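Long-range contacts in peptidase M3B, oligoendopeptidase F (Enterococcus faecium, PDB 2QR4), which probably cleaves short peptides internally as a zinc-dependent metallopeptidase of family M3: residues A[363-368]-A[406-411]; A[420-425]-A[571-576]. One frame throughout, in Å; residues are numbered along the deposited sequence. Where two conformers were deposited one is given.

Overall arrangement
From the N terminus, the chain reaches contact 1 on helix 361-379. It then runs through 37 residues, partly unmodelled, and comes back on helix 394-414, where residues 406-411 close the first loop against 363-368. The next helix, 418-454, opens contact 2 with residues 420-425; this second loop closes 145 mostly helical residues later, on the C-terminal helix 557-579. The two loops are in series, neither nested nor crossing. The centres of contacts 1 and 2 lie about 16 Å apart, and the contacts meet where Thr408 CG2 packs on Val424 CG2 at 3.9 Å. Together they tie the helix bearing the family's HEXXH sequence, through two successive helices, to the end of the chain.

Contact 1 of 2, residues A[363-368]-A[406-411]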
loop_
_atom_site.group_PDB
_atom_site.type_symbol
_atom_site.label_atom_id
_atom_site.label_comp_id
_atom_site.label_asym_id
_atom_site.label_seq_id
_atom_site.Cartn_x
_atom_site.Cartn_y
_atom_site.Cartn_z
ATOM N N GLN A 363 31.657 23.535 -13.941
ATOM C CA GLN A 363 32.471 22.806 -12.958
ATOM C C GLN A 363 33.058 23.733 -11.883
ATOM O O GLN A 363 33.330 23.309 -10.752
ATOM C CB GLN A 363 33.586 22.012 -13.648
ATOM C CG GLN A 363 33.119 21.113 -14.789
ATOM C CD GLN A 363 34.244 20.252 -15.350
ATOM O OE1 GLN A 363 34.354 20.056 -16.563
ATOM N NE2 GLN A 363 35.090 19.738 -14.463
ATOM N N LEU A 364 33.253 24.996 -12.250
ATOM C CA LEU A 364 33.712 26.018 -11.315
ATOM C C LEU A 364 32.707 26.172 -10.172
ATOM O O LEU A 364 33.090 26.231 -8.993
ATOM C CB LEU A 364 33.917 27.347 -12.049
ATOM C CG LEU A 364 34.404 28.556 -11.249
ATOM C CD1 LEU A 364 35.681 28.220 -10.509
ATOM C CD2 LEU A 364 34.610 29.755 -12.164
ATOM N N PHE A 365 31.423 26.229 -10.526
ATOM C CA PHE A 365 30.343 26.260 -9.540
ATOM C C PHE A 365 30.328 25.026 -8.633
ATOM O O PHE A 365 30.066 25.129 -7.429
ATOM C CB PHE A 365 28.992 26.428 -10.238
ATOM C CG PHE A 365 28.699 27.844 -10.623
ATOM C CD1 PHE A 365 29.053 28.325 -11.872
ATOM C CD2 PHE A 365 28.098 28.712 -9.716
ATOM C CE1 PHE A 365 28.788 29.637 -12.219
ATOM C CE2 PHE A 365 27.841 30.020 -10.055
ATOM C CZ PHE A 365 28.186 30.484 -11.309
ATOM N N THR A 366 30.612 23.869 -9.230
ATOM C CA THR A 366 30.691 22.614 -8.513
ATOM C C THR A 366 31.821 22.665 -7.502
ATOM O O THR A 366 31.647 22.286 -6.342
ATOM C CB THR A 366 30.955 21.457 -9.486
ATOM O OG1 THR A 366 29.960 21.476 -10.514
ATOM C CG2 THR A 366 30.926 20.110 -8.766
ATOM N N LEU A 367 32.982 23.134 -7.951
ATOM C CA LEU A 367 34.152 23.227 -7.095
ATOM C C LEU A 367 33.848 24.087 -5.867
ATOM O O LEU A 367 34.116 23.704 -4.724
ATOM C CB LEU A 367 35.318 23.824 -7.873
ATOM C CG LEU A 367 36.606 23.933 -7.062
ATOM C CD1 LEU A 367 37.092 22.538 -6.638
ATOM C CD2 LEU A 367 37.677 24.693 -7.839
ATOM N N VAL A 368 33.269 25.250 -6.125
ATOM C CA VAL A 368 32.911 26.188 -5.075
ATOM C C VAL A 368 31.800 25.644 -4.169
ATOM O O VAL A 368 31.827 25.842 -2.948
ATOM C CB VAL A 368 32.538 27.545 -5.695
ATOM C CG1 VAL A 368 31.326 28.148 -5.017
ATOM C CG2 VAL A 368 33.744 28.470 -5.656
ATOM N N ILE A 406 28.132 33.521 -3.752
ATOM C CA ILE A 406 29.265 34.414 -3.662
ATOM C C ILE A 406 30.088 34.373 -4.946
ATOM O O ILE A 406 30.600 35.399 -5.389
ATOM C CB ILE A 406 30.109 34.106 -2.416
ATOM C CG1 ILE A 406 29.329 34.496 -1.156
ATOM C CG2 ILE A 406 31.432 34.858 -2.447
ATOM C CD1 ILE A 406 30.039 34.114 0.141
ATOM N N LEU A 407 30.183 33.201 -5.568
ATOM C CA LEU A 407 30.873 33.094 -6.863
ATOM C C LEU A 407 30.088 33.758 -7.997
ATOM O O LEU A 407 30.672 34.415 -8.858
ATOM C CB LEU A 407 31.151 31.636 -7.228
ATOM C CG LEU A 407 31.464 31.442 -8.714
ATOM C CD1 LEU A 407 32.896 31.873 -9.031
ATOM C CD2 LEU A 407 31.219 30.011 -9.137
ATOM N N THR A 408 28.769 33.581 -8.000
ATOM C CA THR A 408 27.930 34.272 -8.980
ATOM C C THR A 408 28.112 35.785 -8.918
ATOM O O THR A 408 28.353 36.432 -9.933
ATOM C CB THR A 408 26.457 33.976 -8.773
ATOM O OG1 THR A 408 26.226 32.575 -8.964
ATOM C CG2 THR A 408 25.617 34.790 -9.758
ATOM N N GLU A 409 28.000 36.349 -7.724
ATOM C CA GLU A 409 28.180 37.779 -7.573
ATOM C C GLU A 409 29.562 38.183 -8.042
ATOM O O GLU A 409 29.716 39.181 -8.749
ATOM C CB GLU A 409 27.971 38.217 -6.118
ATOM C CG GLU A 409 28.189 39.718 -5.877
ATOM C CD GLU A 409 27.205 40.580 -6.661
ATOM O OE1 GLU A 409 26.082 40.113 -6.928
ATOM O OE2 GLU A 409 27.547 41.725 -7.014
ATOM N N TYR A 410 30.576 37.419 -7.645
ATOM C CA TYR A 410 31.948 37.764 -8.032
ATOM C C TYR A 410 32.108 37.828 -9.558
ATOM O O TYR A 410 32.748 38.742 -10.076
ATOM C CB TYR A 410 32.966 36.790 -7.427
ATOM C CG TYR A 410 34.367 37.030 -7.922
ATOM C CD1 TYR A 410 35.081 38.139 -7.507
ATOM C CD2 TYR A 410 34.968 36.162 -8.821
ATOM C CE1 TYR A 410 36.352 38.374 -7.966
ATOM C CE2 TYR A 410 36.231 36.391 -9.286
ATOM C CZ TYR A 410 36.923 37.502 -8.859
ATOM O OH TYR A 410 38.205 37.743 -9.316
ATOM N N LEU A 411 31.533 36.854 -10.261
ATOM C CA LEU A 411 31.600 36.790 -11.720
ATOM C C LEU A 411 30.928 38.020 -12.337
ATOM O O LEU A 411 31.479 38.655 -13.230
ATOM C CB LEU A 411 30.939 35.490 -12.244
ATOM C CG LEU A 411 31.696 34.168 -12.007
ATOM C CD1 LEU A 411 30.897 32.941 -12.442
ATOM C CD2 LEU A 411 33.066 34.167 -12.685
#
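Leu407 drives one methyl into the face of Phe365 and makes the largest share of this buried contact. Its CD2 lies 3.4 Å from the Phe365 ring centroid and only 12° off the ring normal, a CH-pi interaction over the centre. With CG of Leu407 anti to its backbone N (chi1 162°), the side chain reaches across to the other helix. A branched leucine suits the place because it can meet several neighbours: CD2 serves both the ring and Leu364 CG (4.1 Å), while CD1 lies beside Leu364 CD2 and Leu407 CB packs on Val368 CG1 at 4.1 Å. Ala308 of helix 302-308 packs on Leu407 too.

The Phe365 ring has a further apolar neighbour one turn along, Leu411, whose CD1 approaches Phe365 CZ obliquely at 3.8 Å.

The polar approach is to the ring edge. Thr408 OG1 lies in the ring plane, 3.2 Å from Phe365 CE2, where the aromatic C-H edge carries partial positive charge. The hydroxyl is also hydrogen-bonded to the carbonyl of Glu404, a turn back on its own helix, so threonine can be buried here. His427 of helix 418-454 meets the Phe365 ring as well.

The axes of segments 363-368 and 406-411 approach to 10.8 Å, with 135° between their directions. Helix 361-379 continues directly into the HEXXH sequence that supplies zinc ligands in this family, and helix 394-414 probably carries the third ligand. No hydrogen bond crosses between the segments, so their union rests on dispersion and shape matching around the flat Phe365 ring.

Contact 2 of 2, residues A[420-425]-A[571-576]; sequences VRAYVL and NELEEL
Arg421 grips Glu572 side-on, with two nitrogens converging on a single oxygen. The shorter and straighter bond runs from Arg421 NH2 to Glu572 OE2, 2.8 Å long and at 163°, and uses the syn lone pair of that oxygen. Arg421 NE reaches the same OE2 at 3.3 Å, a longer and more bent bond. The oxygen lies in the guanidinium plane and the two planar groups are nearly coplanar, 28° apart. A water bridges the pair too: it accepts from Arg421 NE at 2.9 Å and donates to Glu572 OE2.

Beneath this charged pair lies an apolar layer. Leu425 CD2 rests 3.7 Å from Glu572 CD, against the aliphatic part and the carboxylate carbon of the acid. Ala422 leaves room for two leucines: its CB meets Leu573 CD1 and Leu576 CD2, both at 4.0 Å. Leu576 CD1 spreads further, to Arg421 CB at 3.8 Å and on to Leu425. A small alanine between larger residues allows close approach here, and Ala422 and Leu573 have CA atoms only 6.1 Å apart.

Segments 420-425 and 571-576 run roughly antiparallel, 145° between their directions, in the mostly helical fold of an M3 peptidase; one belongs to the long helix 418-454, the other to the last helix of the chain, 557-579.

What sets these groups in place lies further out. The Arg421 chain bends at chi3, which turns the guanidinium along its own helix, in the direction of Leu425, and its NH1 is hydrogen-bonded to the carbonyls of Leu412 and Glu415, near the turn between helices 394-414 and 418-454. On the far helix, Glu572 is extended beyond CG, which carries its carboxylate across to the arginine. Leu573 also packs on Asn426 and Leu429, and Leu576 on Pro418.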
loop_
_atom_site.group_PDB
_atom_site.type_symbol
_atom_site.label_atom_id
_atom_site.label_comp_id
_atom_site.label_asym_id
_atom_site.label_seq_id
_atom_site.Cartn_x
_atom_site.Cartn_y
_atom_site.Cartn_z
ATOM N N VAL A 420 29.370 35.784 -21.584
ATOM C CA VAL A 420 29.648 35.323 -20.228
ATOM C C VAL A 420 28.593 35.852 -19.255
ATOM O O VAL A 420 27.937 35.069 -18.575
ATOM C CB VAL A 420 31.035 35.737 -19.720
ATOM C CG1 VAL A 420 31.289 35.108 -18.352
ATOM C CG2 VAL A 420 32.119 35.331 -20.707
ATOM N N ARG A 421 28.399 37.169 -19.199
ATOM C CA ARG A 421 27.404 37.701 -18.266
ATOM C C ARG A 421 26.049 37.021 -18.456
ATOM O O ARG A 421 25.415 36.626 -17.481
ATOM C CB ARG A 421 27.264 39.222 -18.366
ATOM C CG ARG A 421 28.525 39.975 -18.006
ATOM C CD ARG A 421 28.280 41.477 -17.946
ATOM N NE ARG A 421 27.451 41.830 -16.798
ATOM C CZ ARG A 421 27.923 41.921 -15.563
ATOM N NH1 ARG A 421 29.207 41.677 -15.336
ATOM N NH2 ARG A 421 27.115 42.240 -14.557
ATOM N N ALA A 422 25.607 36.877 -19.705
ATOM C CA ALA A 422 24.314 36.245 -19.977
ATOM C C ALA A 422 24.270 34.838 -19.401
ATOM O O ALA A 422 23.284 34.449 -18.756
ATOM C CB ALA A 422 24.012 36.218 -21.474
ATOM N N TYR A 423 25.346 34.085 -19.616
ATOM C CA TYR A 423 25.378 32.713 -19.147
ATOM C C TYR A 423 25.186 32.653 -17.641
ATOM O O TYR A 423 24.381 31.857 -17.154
ATOM C CB TYR A 423 26.675 31.979 -19.522
ATOM C CG TYR A 423 26.619 30.533 -19.084
ATOM C CD1 TYR A 423 27.176 30.124 -17.873
ATOM C CD2 TYR A 423 25.943 29.591 -19.853
ATOM C CE1 TYR A 423 27.095 28.803 -17.461
ATOM C CE2 TYR A 423 25.847 28.277 -19.455
ATOM C CZ TYR A 423 26.420 27.882 -18.261
ATOM O OH TYR A 423 26.310 26.554 -17.881
ATOM N N VAL A 424 25.908 33.486 -16.892
ATOM C CA VAL A 424 25.784 33.387 -15.441
ATOM C C VAL A 424 24.476 33.966 -14.883
ATOM O O VAL A 424 23.913 33.443 -13.921
ATOM C CB VAL A 424 27.078 33.793 -14.677
ATOM C CG1 VAL A 424 28.155 34.287 -15.620
ATOM C CG2 VAL A 424 26.791 34.735 -13.528
ATOM N N LEU A 425 23.957 34.997 -15.530
ATOM C CA LEU A 425 22.652 35.525 -15.171
ATOM C C LEU A 425 21.591 34.431 -15.301
ATOM O O LEU A 425 20.804 34.186 -14.380
ATOM C CB LEU A 425 22.307 36.701 -16.079
ATOM C CG LEU A 425 22.393 38.141 -15.562
ATOM C CD1 LEU A 425 22.928 38.264 -14.149
ATOM C CD2 LEU A 425 23.172 39.020 -16.531
ATOM N N ASN A 571 15.874 41.398 -15.159
ATOM C CA ASN A 571 15.884 42.677 -15.877
ATOM C C ASN A 571 17.207 42.943 -16.608
ATOM O O ASN A 571 17.213 43.427 -17.741
ATOM C CB ASN A 571 15.543 43.841 -14.931
ATOM C CG ASN A 571 14.045 43.967 -14.662
ATOM O OD1 ASN A 571 13.224 43.352 -15.356
ATOM N ND2 ASN A 571 13.680 44.787 -13.662
ATOM N N GLU A 572 18.325 42.612 -15.967
ATOM C CA GLU A 572 19.643 42.786 -16.587
ATOM C C GLU A 572 19.842 41.832 -17.778
ATOM O O GLU A 572 20.413 42.210 -18.797
ATOM C CB GLU A 572 20.781 42.633 -15.559
ATOM C CG GLU A 572 22.192 42.725 -16.174
ATOM C CD GLU A 572 23.321 42.483 -15.170
ATOM O OE1 GLU A 572 23.039 42.152 -13.991
ATOM O OE2 GLU A 572 24.502 42.636 -15.566
ATOM N N LEU A 573 19.355 40.604 -17.653
ATOM C CA LEU A 573 19.447 39.627 -18.747
ATOM C C LEU A 573 18.647 40.069 -19.982
ATOM O O LEU A 573 19.128 39.982 -21.104
ATOM C CB LEU A 573 18.962 38.248 -18.273
ATOM C CG LEU A 573 19.021 37.120 -19.309
ATOM C CD1 LEU A 573 20.441 36.964 -19.918
ATOM C CD2 LEU A 573 18.531 35.815 -18.716
ATOM N N GLU A 574 17.423 40.537 -19.767
ATOM C CA GLU A 574 16.622 41.093 -20.848
ATOM C C GLU A 574 17.329 42.241 -21.567
ATOM O O GLU A 574 17.365 42.276 -22.795
ATOM C CB GLU A 574 15.274 41.573 -20.323
ATOM C CG GLU A 574 14.353 40.458 -19.911
ATOM C CD GLU A 574 13.125 40.972 -19.217
ATOM O OE1 GLU A 574 12.960 42.205 -19.163
ATOM O OE2 GLU A 574 12.330 40.149 -18.720
ATOM N N GLU A 575 17.882 43.183 -20.805
ATOM C CA GLU A 575 18.546 44.340 -21.409
ATOM C C GLU A 575 19.756 43.871 -22.197
ATOM O O GLU A 575 20.084 44.404 -23.256
ATOM C CB GLU A 575 18.965 45.367 -20.350
ATOM C CG GLU A 575 17.794 46.078 -19.669
ATOM C CD GLU A 575 18.195 46.802 -18.380
ATOM O OE1 GLU A 575 19.391 46.769 -17.991
ATOM O OE2 GLU A 575 17.299 47.411 -17.753
ATOM N N LEU A 576 20.414 42.852 -21.675
ATOM C CA LEU A 576 21.556 42.294 -22.344
ATOM C C LEU A 576 21.108 41.685 -23.678
ATOM O O LEU A 576 21.699 41.953 -24.720
ATOM C CB LEU A 576 22.191 41.253 -21.435
ATOM C CG LEU A 576 23.680 40.995 -21.565
ATOM C CD1 LEU A 576 24.200 40.465 -20.243
ATOM C CD2 LEU A 576 23.935 40.002 -22.700
HETATM O O HOH W 1 25.256 43.133 -18.087
#